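PDB 5WOS: apoptosis regulator Bcl-2 homolog from Canarypox virus, which inhibits host-cell apoptosis and binds BAK1, BAX and other BH3-containing proteins such as BIM, BID and PUMA, presumably keeping BAK1 and BAX from being activated. Local coordinates for residues N21-E29 / H39-K50; I90-I99 / W136-L146. One frame throughout, in Å; residues are numbered along the deposited sequence.

Contact 1 (N21-E29 / H39-K50)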
loop_
_atom_site.group_PDB
_atom_site.type_symbol
_atom_site.label_atom_id
_atom_site.label_comp_id
_atom_site.label_asym_id
_atom_site.label_seq_id
_atom_site.Cartn_x
_atom_site.Cartn_y
_atom_site.Cartn_z
ATOM N N ASN A 21 -8.768 5.803 5.014
ATOM C CA ASN A 21 -8.647 7.255 4.891
ATOM C C ASN A 21 -7.242 7.663 4.460
ATOM O O ASN A 21 -7.077 8.566 3.631
ATOM C CB ASN A 21 -9.013 7.931 6.212
ATOM C CG ASN A 21 -8.847 9.435 6.158
ATOM O OD1 ASN A 21 -7.897 9.991 6.715
ATOM N ND2 ASN A 21 -9.767 10.104 5.473
ATOM N N ILE A 22 -6.218 7.008 5.007
ATOM C CA ILE A 22 -4.841 7.366 4.678
ATOM C C ILE A 22 -4.452 6.839 3.304
ATOM O O ILE A 22 -3.835 7.553 2.504
ATOM C CB ILE A 22 -3.902 6.849 5.781
ATOM C CG1 ILE A 22 -3.904 7.831 6.952
ATOM C CG2 ILE A 22 -2.481 6.648 5.260
ATOM C CD1 ILE A 22 -3.506 7.199 8.240
ATOM N N ILE A 23 -4.792 5.583 3.006
ATOM C CA ILE A 23 -4.463 5.020 1.702
ATOM C C ILE A 23 -5.188 5.780 0.600
ATOM O O ILE A 23 -4.605 6.097 -0.444
ATOM C CB ILE A 23 -4.806 3.519 1.669
ATOM C CG1 ILE A 23 -4.022 2.766 2.747
ATOM C CG2 ILE A 23 -4.510 2.942 0.287
ATOM C CD1 ILE A 23 -4.383 1.306 2.859
ATOM N N GLN A 24 -6.474 6.064 0.801
ATOM C CA GLN A 24 -7.240 6.766 -0.221
ATOM C C GLN A 24 -6.609 8.114 -0.553
ATOM O O GLN A 24 -6.489 8.482 -1.727
ATOM C CB GLN A 24 -8.683 6.940 0.248
ATOM C CG GLN A 24 -9.688 7.092 -0.876
ATOM C CD GLN A 24 -11.078 6.664 -0.460
ATOM O OE1 GLN A 24 -11.448 6.760 0.712
ATOM N NE2 GLN A 24 -11.856 6.175 -1.419
ATOM N N ASN A 25 -6.176 8.854 0.464
ATOM C CA ASN A 25 -5.624 10.178 0.216
ATOM C C ASN A 25 -4.208 10.121 -0.342
ATOM O O ASN A 25 -3.831 10.990 -1.137
ATOM C CB ASN A 25 -5.664 11.009 1.501
ATOM C CG ASN A 25 -7.009 11.685 1.711
ATOM O OD1 ASN A 25 -7.277 12.741 1.142
ATOM N ND2 ASN A 25 -7.859 11.079 2.531
ATOM N N TYR A 26 -3.409 9.122 0.040
ATOM C CA TYR A 26 -2.081 9.012 -0.552
ATOM C C TYR A 26 -2.173 8.660 -2.032
ATOM O O TYR A 26 -1.441 9.220 -2.857
ATOM C CB TYR A 26 -1.238 7.981 0.193
ATOM C CG TYR A 26 0.152 7.848 -0.389
ATOM C CD1 TYR A 26 0.544 6.695 -1.052
ATOM C CD2 TYR A 26 1.060 8.892 -0.301
ATOM C CE1 TYR A 26 1.804 6.581 -1.596
ATOM C CE2 TYR A 26 2.321 8.785 -0.835
ATOM C CZ TYR A 26 2.688 7.629 -1.485
ATOM O OH TYR A 26 3.950 7.522 -2.025
ATOM N N PHE A 27 -3.063 7.734 -2.393
ATOM C CA PHE A 27 -3.259 7.425 -3.804
ATOM C C PHE A 27 -3.687 8.673 -4.564
ATOM O O PHE A 27 -3.121 9.000 -5.614
ATOM C CB PHE A 27 -4.295 6.308 -3.966
ATOM C CG PHE A 27 -3.801 4.944 -3.560
ATOM C CD1 PHE A 27 -2.592 4.780 -2.899
ATOM C CD2 PHE A 27 -4.550 3.816 -3.850
ATOM C CE1 PHE A 27 -2.149 3.522 -2.533
ATOM C CE2 PHE A 27 -4.111 2.561 -3.488
ATOM C CZ PHE A 27 -2.909 2.415 -2.830
ATOM N N ILE A 28 -4.678 9.394 -4.035
ATOM C CA ILE A 28 -5.098 10.656 -4.642
ATOM C C ILE A 28 -3.902 11.584 -4.811
ATOM O O ILE A 28 -3.628 12.086 -5.908
ATOM C CB ILE A 28 -6.204 11.310 -3.794
ATOM C CG1 ILE A 28 -7.488 10.482 -3.874
ATOM C CG2 ILE A 28 -6.471 12.739 -4.258
ATOM C CD1 ILE A 28 -8.522 10.867 -2.849
ATOM N N GLU A 29 -3.171 11.829 -3.721
ATOM C CA GLU A 29 -2.043 12.750 -3.795
ATOM C C GLU A 29 -0.989 12.257 -4.778
ATOM O O GLU A 29 -0.397 13.054 -5.513
ATOM C CB GLU A 29 -1.430 12.955 -2.409
ATOM C CG GLU A 29 -0.243 13.926 -2.416
ATOM C CD GLU A 29 0.093 14.480 -1.040
ATOM O OE1 GLU A 29 -0.706 14.286 -0.100
ATOM O OE2 GLU A 29 1.158 15.118 -0.900
ATOM N N HIS A 39 -7.191 17.026 4.006
ATOM C CA HIS A 39 -8.392 16.225 3.827
ATOM C C HIS A 39 -8.410 14.981 4.697
ATOM O O HIS A 39 -9.474 14.378 4.861
ATOM C CB HIS A 39 -8.537 15.788 2.361
ATOM C CG HIS A 39 -8.655 16.926 1.397
ATOM N ND1 HIS A 39 -7.557 17.583 0.884
ATOM C CD2 HIS A 39 -9.740 17.522 0.850
ATOM C CE1 HIS A 39 -7.962 18.536 0.064
ATOM N NE2 HIS A 39 -9.282 18.521 0.026
ATOM N N VAL A 40 -7.267 14.588 5.253
ATOM C CA VAL A 40 -7.137 13.360 6.029
ATOM C C VAL A 40 -7.528 13.636 7.470
ATOM O O VAL A 40 -7.355 14.741 7.994
ATOM C CB VAL A 40 -5.703 12.787 5.950
ATOM C CG1 VAL A 40 -5.377 12.356 4.533
ATOM C CG2 VAL A 40 -4.676 13.797 6.462
ATOM N N GLU A 41 -8.043 12.593 8.122
ATOM C CA GLU A 41 -8.423 12.688 9.526
ATOM C C GLU A 41 -7.201 12.860 10.421
ATOM O O GLU A 41 -7.205 13.696 11.332
ATOM C CB GLU A 41 -9.216 11.437 9.915
ATOM C CG GLU A 41 -9.485 11.261 11.403
ATOM C CD GLU A 41 -10.212 9.962 11.703
ATOM O OE1 GLU A 41 -10.982 9.497 10.836
ATOM O OE2 GLU A 41 -10.003 9.399 12.798
ATOM N N ASP A 42 -6.147 12.080 10.176
ATOM C CA ASP A 42 -4.944 12.066 11.007
ATOM C C ASP A 42 -3.792 12.625 10.179
ATOM O O ASP A 42 -3.226 11.926 9.333
ATOM C CB ASP A 42 -4.648 10.653 11.495
ATOM C CG ASP A 42 -3.397 10.577 12.347
ATOM O OD1 ASP A 42 -2.821 11.637 12.674
ATOM O OD2 ASP A 42 -2.989 9.447 12.684
ATOM N N GLU A 43 -3.436 13.885 10.440
ATOM C CA GLU A 43 -2.437 14.562 9.620
ATOM C C GLU A 43 -1.028 14.061 9.921
ATOM O O GLU A 43 -0.203 13.936 9.008
ATOM C CB GLU A 43 -2.536 16.070 9.832
ATOM C CG GLU A 43 -1.812 16.898 8.779
ATOM C CD GLU A 43 -0.413 17.303 9.197
ATOM O OE1 GLU A 43 -0.102 17.230 10.402
ATOM O OE2 GLU A 43 0.375 17.698 8.313
ATOM N N ASN A 44 -0.731 13.760 11.186
ATOM C CA ASN A 44 0.620 13.334 11.539
ATOM C C ASN A 44 0.950 11.980 10.921
ATOM O O ASN A 44 2.038 11.789 10.365
ATOM C CB ASN A 44 0.779 13.293 13.058
ATOM C CG ASN A 44 1.101 14.652 13.639
ATOM O OD1 ASN A 44 1.844 15.434 13.042
ATOM N ND2 ASN A 44 0.538 14.947 14.805
ATOM N N THR A 45 0.025 11.022 11.010
ATOM C CA THR A 45 0.246 9.736 10.357
ATOM C C THR A 45 0.443 9.913 8.857
ATOM O O THR A 45 1.342 9.305 8.264
ATOM C CB THR A 45 -0.926 8.791 10.628
ATOM O OG1 THR A 45 -1.029 8.540 12.033
ATOM C CG2 THR A 45 -0.730 7.469 9.904
ATOM N N TYR A 46 -0.386 10.743 8.224
ATOM C CA TYR A 46 -0.333 10.866 6.772
ATOM C C TYR A 46 1.044 11.322 6.311
ATOM O O TYR A 46 1.589 10.786 5.339
ATOM C CB TYR A 46 -1.413 11.832 6.282
ATOM C CG TYR A 46 -1.475 11.936 4.777
ATOM C CD1 TYR A 46 -1.949 10.884 4.016
ATOM C CD2 TYR A 46 -1.063 13.088 4.117
ATOM C CE1 TYR A 46 -2.005 10.963 2.649
ATOM C CE2 TYR A 46 -1.121 13.176 2.744
ATOM C CZ TYR A 46 -1.591 12.107 2.016
ATOM O OH TYR A 46 -1.655 12.174 0.646
ATOM N N ILE A 47 1.630 12.301 7.001
ATOM C CA ILE A 47 2.958 12.781 6.628
ATOM C C ILE A 47 3.980 11.658 6.741
ATOM O O ILE A 47 4.822 11.469 5.855
ATOM C CB ILE A 47 3.342 14.001 7.489
ATOM C CG1 ILE A 47 2.916 15.300 6.797
ATOM C CG2 ILE A 47 4.846 14.051 7.753
ATOM C CD1 ILE A 47 1.427 15.424 6.558
ATOM N N ILE A 48 3.921 10.887 7.826
ATOM C CA ILE A 48 4.876 9.796 8.007
ATOM C C ILE A 48 4.701 8.748 6.914
ATOM O O ILE A 48 5.659 8.380 6.225
ATOM C CB ILE A 48 4.731 9.189 9.414
ATOM C CG1 ILE A 48 5.220 10.196 10.458
ATOM C CG2 ILE A 48 5.521 7.886 9.526
ATOM C CD1 ILE A 48 5.022 9.761 11.907
ATOM N N VAL A 49 3.475 8.251 6.737
ATOM C CA VAL A 49 3.238 7.231 5.717
ATOM C C VAL A 49 3.499 7.793 4.325
ATOM O O VAL A 49 4.026 7.098 3.451
ATOM C CB VAL A 49 1.811 6.668 5.841
ATOM C CG1 VAL A 49 1.533 5.667 4.725
ATOM C CG2 VAL A 49 1.619 6.005 7.199
ATOM N N LYS A 50 3.134 9.055 4.088
ATOM C CA LYS A 50 3.375 9.650 2.779
ATOM C C LYS A 50 4.860 9.644 2.442
ATOM O O LYS A 50 5.248 9.337 1.308
ATOM C CB LYS A 50 2.822 11.077 2.737
ATOM C CG LYS A 50 2.888 11.736 1.362
ATOM C CD LYS A 50 2.232 13.118 1.357
ATOM C CE LYS A 50 2.943 14.097 2.277
ATOM N NZ LYS A 50 4.391 14.239 1.933
#
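Helical residues 21-29 and 43-50 touch around Ile-22 and Tyr-46, their axes 10.3 Å apart at closest approach and crossing at -53°, while the connecting loop at 39-42 lies against the start of the first segment. Tyr-46 is the knob of this interface, set into a hole formed by Ile-22, Asn-25, Tyr-26 and Glu-29. With CG anti to the backbone N (chi1 -176°), its ring extends across the other helix and turns an edge to the backbone there: CE1 comes 3.5 Å from Tyr-26 N. At the far end the hydroxyl donates to Glu-29 OE1, the carboxylate being turned well out of the ring plane; the modelled length of 2.4 Å is shorter than normal and should be taken with caution. The same OE1 also accepts from the backbone N of Arg-36.

Such knob-into-hole packing joins the first two helices of an all-helical Bcl-2 fold, 14-32 and 43-69. Above one face of the Tyr-46 ring, offset toward its rim, sits Val-40 CG1, which also presses on the amide of Asn-25 at 3.3 Å from CG. That amide is fixed at both ends: ND2 donates almost straight (174°) to Asn-21 O, and OD1 takes a hydrogen bond from Arg-36. One turn earlier, Asn-21 OD1 receives Glu-41 N at 3.0 Å, with the donor tilted out of the carbonyl plane, which pins the loop just before its helix begins.

Near the start of helix 43-69, Ile-22 CD1 meets Thr-45 CG2 at 3.2 Å, the two side chains crossing at about a right angle. At the other end, Lys-50 lays CG beside Tyr-26 CE2 at 3.7 Å, and its bent chain leaves NZ near Glu-29 OE2, beyond salt-bridge distance. The Tyr-26 hydroxyl bonds instead to Asp-54, farther along helix 43-69.

Contact 2 (I90-I99 / W136-L146)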
loop_
_atom_site.group_PDB
_atom_site.type_symbol
_atom_site.label_atom_id
_atom_site.label_comp_id
_atom_site.label_asym_id
_atom_site.label_seq_id
_atom_site.Cartn_x
_atom_site.Cartn_y
_atom_site.Cartn_z
ATOM N N ILE A 90 3.792 -10.407 9.534
ATOM C CA ILE A 90 3.326 -9.051 9.267
ATOM C C ILE A 90 4.300 -8.075 9.909
ATOM O O ILE A 90 4.583 -8.167 11.110
ATOM C CB ILE A 90 1.904 -8.822 9.806
ATOM C CG1 ILE A 90 0.941 -9.860 9.232
ATOM C CG2 ILE A 90 1.429 -7.420 9.457
ATOM C CD1 ILE A 90 -0.411 -9.895 9.934
ATOM N N THR A 91 4.810 -7.137 9.112
ATOM C CA THR A 91 5.627 -6.049 9.627
ATOM C C THR A 91 5.213 -4.759 8.937
ATOM O O THR A 91 4.659 -4.770 7.835
ATOM C CB THR A 91 7.129 -6.288 9.412
ATOM O OG1 THR A 91 7.410 -6.326 8.009
ATOM C CG2 THR A 91 7.568 -7.596 10.062
ATOM N N TRP A 92 5.485 -3.636 9.605
ATOM C CA TRP A 92 5.142 -2.346 9.023
ATOM C C TRP A 92 5.908 -2.101 7.734
ATOM O O TRP A 92 5.383 -1.463 6.813
ATOM C CB TRP A 92 5.404 -1.227 10.031
ATOM C CG TRP A 92 4.274 -1.039 11.007
ATOM C CD1 TRP A 92 4.302 -1.257 12.359
ATOM C CD2 TRP A 92 2.944 -0.607 10.698
ATOM N NE1 TRP A 92 3.071 -0.978 12.907
ATOM C CE2 TRP A 92 2.221 -0.579 11.908
ATOM C CE3 TRP A 92 2.296 -0.237 9.516
ATOM C CZ2 TRP A 92 0.885 -0.198 11.969
ATOM C CZ3 TRP A 92 0.964 0.144 9.579
ATOM C CH2 TRP A 92 0.275 0.159 10.797
ATOM N N GLY A 93 7.135 -2.612 7.637
ATOM C CA GLY A 93 7.883 -2.469 6.399
ATOM C C GLY A 93 7.172 -3.108 5.223
ATOM O O GLY A 93 7.082 -2.520 4.142
ATOM N N ARG A 94 6.641 -4.314 5.420
ATOM C CA ARG A 94 5.894 -4.973 4.355
ATOM C C ARG A 94 4.576 -4.258 4.081
ATOM O O ARG A 94 4.187 -4.088 2.919
ATOM C CB ARG A 94 5.661 -6.439 4.718
ATOM C CG ARG A 94 6.942 -7.252 4.729
ATOM C CD ARG A 94 6.741 -8.660 5.257
ATOM N NE ARG A 94 7.992 -9.414 5.240
ATOM C CZ ARG A 94 8.087 -10.722 5.452
ATOM N NH1 ARG A 94 7.002 -11.443 5.697
ATOM N NH2 ARG A 94 9.273 -11.311 5.410
ATOM N N VAL A 95 3.880 -3.827 5.134
ATOM C CA VAL A 95 2.613 -3.120 4.956
ATOM C C VAL A 95 2.822 -1.845 4.147
ATOM O O VAL A 95 2.016 -1.512 3.268
ATOM C CB VAL A 95 1.971 -2.822 6.325
ATOM C CG1 VAL A 95 0.763 -1.915 6.175
ATOM C CG2 VAL A 95 1.563 -4.120 7.010
ATOM N N ILE A 96 3.901 -1.111 4.428
ATOM C CA ILE A 96 4.163 0.128 3.700
ATOM C C ILE A 96 4.531 -0.172 2.252
ATOM O O ILE A 96 4.079 0.517 1.327
ATOM C CB ILE A 96 5.261 0.938 4.411
ATOM C CG1 ILE A 96 4.777 1.417 5.786
ATOM C CG2 ILE A 96 5.708 2.114 3.552
ATOM C CD1 ILE A 96 3.666 2.447 5.742
ATOM N N SER A 97 5.364 -1.193 2.030
ATOM C CA SER A 97 5.738 -1.573 0.672
ATOM C C SER A 97 4.511 -1.912 -0.167
ATOM O O SER A 97 4.457 -1.588 -1.358
ATOM C CB SER A 97 6.699 -2.760 0.715
ATOM O OG SER A 97 7.797 -2.472 1.557
ATOM N N ILE A 98 3.523 -2.575 0.438
ATOM C CA ILE A 98 2.272 -2.867 -0.258
ATOM C C ILE A 98 1.577 -1.574 -0.668
ATOM O O ILE A 98 1.130 -1.419 -1.811
ATOM C CB ILE A 98 1.366 -3.733 0.635
ATOM C CG1 ILE A 98 1.940 -5.143 0.759
ATOM C CG2 ILE A 98 -0.072 -3.778 0.095
ATOM C CD1 ILE A 98 1.468 -5.879 1.993
ATOM N N ILE A 99 1.468 -0.630 0.267
ATOM C CA ILE A 99 0.787 0.629 -0.019
ATOM C C ILE A 99 1.502 1.371 -1.139
ATOM O O ILE A 99 0.866 1.912 -2.053
ATOM C CB ILE A 99 0.694 1.481 1.260
ATOM C CG1 ILE A 99 -0.165 0.767 2.309
ATOM C CG2 ILE A 99 0.114 2.860 0.953
ATOM C CD1 ILE A 99 -0.003 1.326 3.717
ATOM N N TRP A 136 -3.597 -7.859 14.117
ATOM C CA TRP A 136 -2.265 -7.272 14.218
ATOM C C TRP A 136 -2.339 -5.750 14.249
ATOM O O TRP A 136 -1.647 -5.103 15.042
ATOM C CB TRP A 136 -1.409 -7.751 13.046
ATOM C CG TRP A 136 0.017 -7.302 13.088
ATOM C CD1 TRP A 136 1.059 -7.936 13.700
ATOM C CD2 TRP A 136 0.566 -6.129 12.474
ATOM N NE1 TRP A 136 2.221 -7.227 13.513
ATOM C CE2 TRP A 136 1.945 -6.114 12.763
ATOM C CE3 TRP A 136 0.026 -5.091 11.710
ATOM C CZ2 TRP A 136 2.790 -5.101 12.314
ATOM C CZ3 TRP A 136 0.865 -4.087 11.268
ATOM C CH2 TRP A 136 2.231 -4.097 11.571
ATOM N N LEU A 137 -3.179 -5.164 13.393
ATOM C CA LEU A 137 -3.336 -3.713 13.377
ATOM C C LEU A 137 -4.056 -3.219 14.622
ATOM O O LEU A 137 -3.662 -2.207 15.213
ATOM C CB LEU A 137 -4.095 -3.286 12.120
ATOM C CG LEU A 137 -3.282 -3.348 10.833
ATOM C CD1 LEU A 137 -4.185 -3.201 9.638
ATOM C CD2 LEU A 137 -2.221 -2.258 10.832
ATOM N N SER A 138 -5.116 -3.912 15.031
ATOM C CA SER A 138 -5.855 -3.492 16.214
ATOM C C SER A 138 -4.975 -3.525 17.457
ATOM O O SER A 138 -5.022 -2.607 18.281
ATOM C CB SER A 138 -7.084 -4.381 16.402
ATOM O OG SER A 138 -7.795 -4.022 17.573
ATOM N N ASP A 139 -4.156 -4.570 17.605
ATOM C CA ASP A 139 -3.324 -4.698 18.797
ATOM C C ASP A 139 -2.255 -3.618 18.890
ATOM O O ASP A 139 -1.558 -3.550 19.908
ATOM C CB ASP A 139 -2.661 -6.076 18.851
ATOM C CG ASP A 139 -3.661 -7.196 19.065
ATOM O OD1 ASP A 139 -3.703 -8.130 18.239
ATOM O OD2 ASP A 139 -4.420 -7.132 20.056
ATOM N N GLN A 140 -2.100 -2.788 17.861
ATOM C CA GLN A 140 -1.207 -1.639 17.906
ATOM C C GLN A 140 -1.963 -0.322 17.827
ATOM O O GLN A 140 -1.343 0.727 17.624
ATOM C CB GLN A 140 -0.189 -1.714 16.769
ATOM C CG GLN A 140 0.551 -3.028 16.701
ATOM C CD GLN A 140 1.730 -2.973 15.766
ATOM O OE1 GLN A 140 2.320 -1.913 15.554
ATOM N NE2 GLN A 140 2.088 -4.116 15.202
ATOM N N ASN A 141 -3.285 -0.350 17.980
ATOM C CA ASN A 141 -4.105 0.842 17.785
ATOM C C ASN A 141 -3.865 1.423 16.394
ATOM O O ASN A 141 -3.721 2.635 16.216
ATOM C CB ASN A 141 -3.835 1.882 18.874
ATOM C CG ASN A 141 -4.854 3.001 18.875
ATOM O OD1 ASN A 141 -5.930 2.876 18.293
ATOM N ND2 ASN A 141 -4.519 4.104 19.529
ATOM N N CYS A 142 -3.801 0.539 15.399
ATOM C CA CYS A 142 -3.657 0.912 13.990
ATOM C C CYS A 142 -2.354 1.682 13.824
ATOM O O CYS A 142 -1.290 1.143 14.177
ATOM C CB CYS A 142 -4.921 1.651 13.549
ATOM S SG CYS A 142 -6.400 0.612 13.517
ATOM N N TRP A 143 -2.370 2.911 13.312
ATOM C CA TRP A 143 -1.136 3.584 12.931
ATOM C C TRP A 143 -0.275 3.986 14.120
ATOM O O TRP A 143 0.877 4.384 13.914
ATOM C CB TRP A 143 -1.462 4.818 12.095
ATOM C CG TRP A 143 -2.337 4.528 10.919
ATOM C CD1 TRP A 143 -3.683 4.729 10.834
ATOM C CD2 TRP A 143 -1.929 3.994 9.653
ATOM N NE1 TRP A 143 -4.140 4.355 9.594
ATOM C CE2 TRP A 143 -3.083 3.900 8.849
ATOM C CE3 TRP A 143 -0.704 3.588 9.120
ATOM C CZ2 TRP A 143 -3.046 3.415 7.543
ATOM C CZ3 TRP A 143 -0.669 3.104 7.822
ATOM C CH2 TRP A 143 -1.831 3.024 7.049
ATOM N N ASP A 144 -0.791 3.898 15.347
ATOM C CA ASP A 144 0.023 4.239 16.511
ATOM C C ASP A 144 1.289 3.394 16.564
ATOM O O ASP A 144 2.363 3.893 16.922
ATOM C CB ASP A 144 -0.792 4.063 17.791
ATOM C CG ASP A 144 -1.768 5.208 18.029
ATOM O OD1 ASP A 144 -1.716 6.209 17.283
ATOM O OD2 ASP A 144 -2.588 5.110 18.966
ATOM N N GLY A 145 1.189 2.116 16.194
ATOM C CA GLY A 145 2.349 1.246 16.205
ATOM C C GLY A 145 3.428 1.661 15.230
ATOM O O GLY A 145 4.593 1.279 15.400
ATOM N N LEU A 146 3.071 2.443 14.212
ATOM C CA LEU A 146 4.027 2.838 13.189
ATOM C C LEU A 146 4.854 4.051 13.590
ATOM O O LEU A 146 5.939 4.255 13.035
ATOM C CB LEU A 146 3.290 3.132 11.881
ATOM C CG LEU A 146 4.150 3.533 10.683
ATOM C CD1 LEU A 146 5.033 2.373 10.245
ATOM C CD2 LEU A 146 3.271 4.015 9.539
#
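The indole of Trp-92 is sandwiched: Leu-146 CB lies over the centre of its six-membered ring, 3.9 Å from the centroid, and Trp-136 CH2 stands over the opposite face. Trp-136 comes edge first, an edge-to-face pair in which the centroids of the five-membered ring of Trp-92 and the six-membered ring of Trp-136 are 4.7 Å apart with planes at 56°. At the edge of Trp-92, NE1 donates to Gln-140 OE1 (2.9 Å, 158°); the acceptor lies near the ring plane, but the donor sits above the plane of the amide. Cys-142 O lies farther round the same edge, 3.4 Å from Trp-92 CZ2. Trp-136 is itself covered on both faces, by Gln-140 NE2 and by Ile-90 CG2, which, placed opposite the backbone N, makes a CH-pi contact over the six-membered ring while CD1 runs alongside Trp-136 CB.

Trp-143 completes an aromatic cluster, slid well past Trp-92, with CZ3 atoms 3.8 Å apart. Between Trp-136 and Trp-143 the chain turns through a Schellman motif, with Asn-141, at positive phi, as the C-prime residue.

The contact thus joins the end of helix 121-138 and the following turn to the start of helix 92-112 in the Bcl-2 fold. Arg-94 and Ser-97 of that helix meet a bound peptide, consistent with the family's BH3-binding groove. Trp-143 NE1 bonds to Thr-18 O of helix 14-32, and Arg-94 packs against helix 78-86.

Overall arrangement
Two successive closures show how a small helical bundle is tied together. From the N terminus, contact 1 joins helix 14-32 to helix 43-69 across a short connection of nine residues. The chain then passes through helix 78-86 before contact 2 opens at 90-99; its longer loop, 36 residues and mostly helical, closes when the end of helix 121-138 and the turn after it pack on the start of helix 92-112. The loops neither nest nor cross, but the centres of contact 1 and contact 2 are about 14 Å apart and the two touch. Trp-143, against Ile-22 and Thr-45, and Leu-146, against Val-49, bring the C-terminal turn onto the first two helices; separately, Phe-27 meets Ile-99 of helix 92-112.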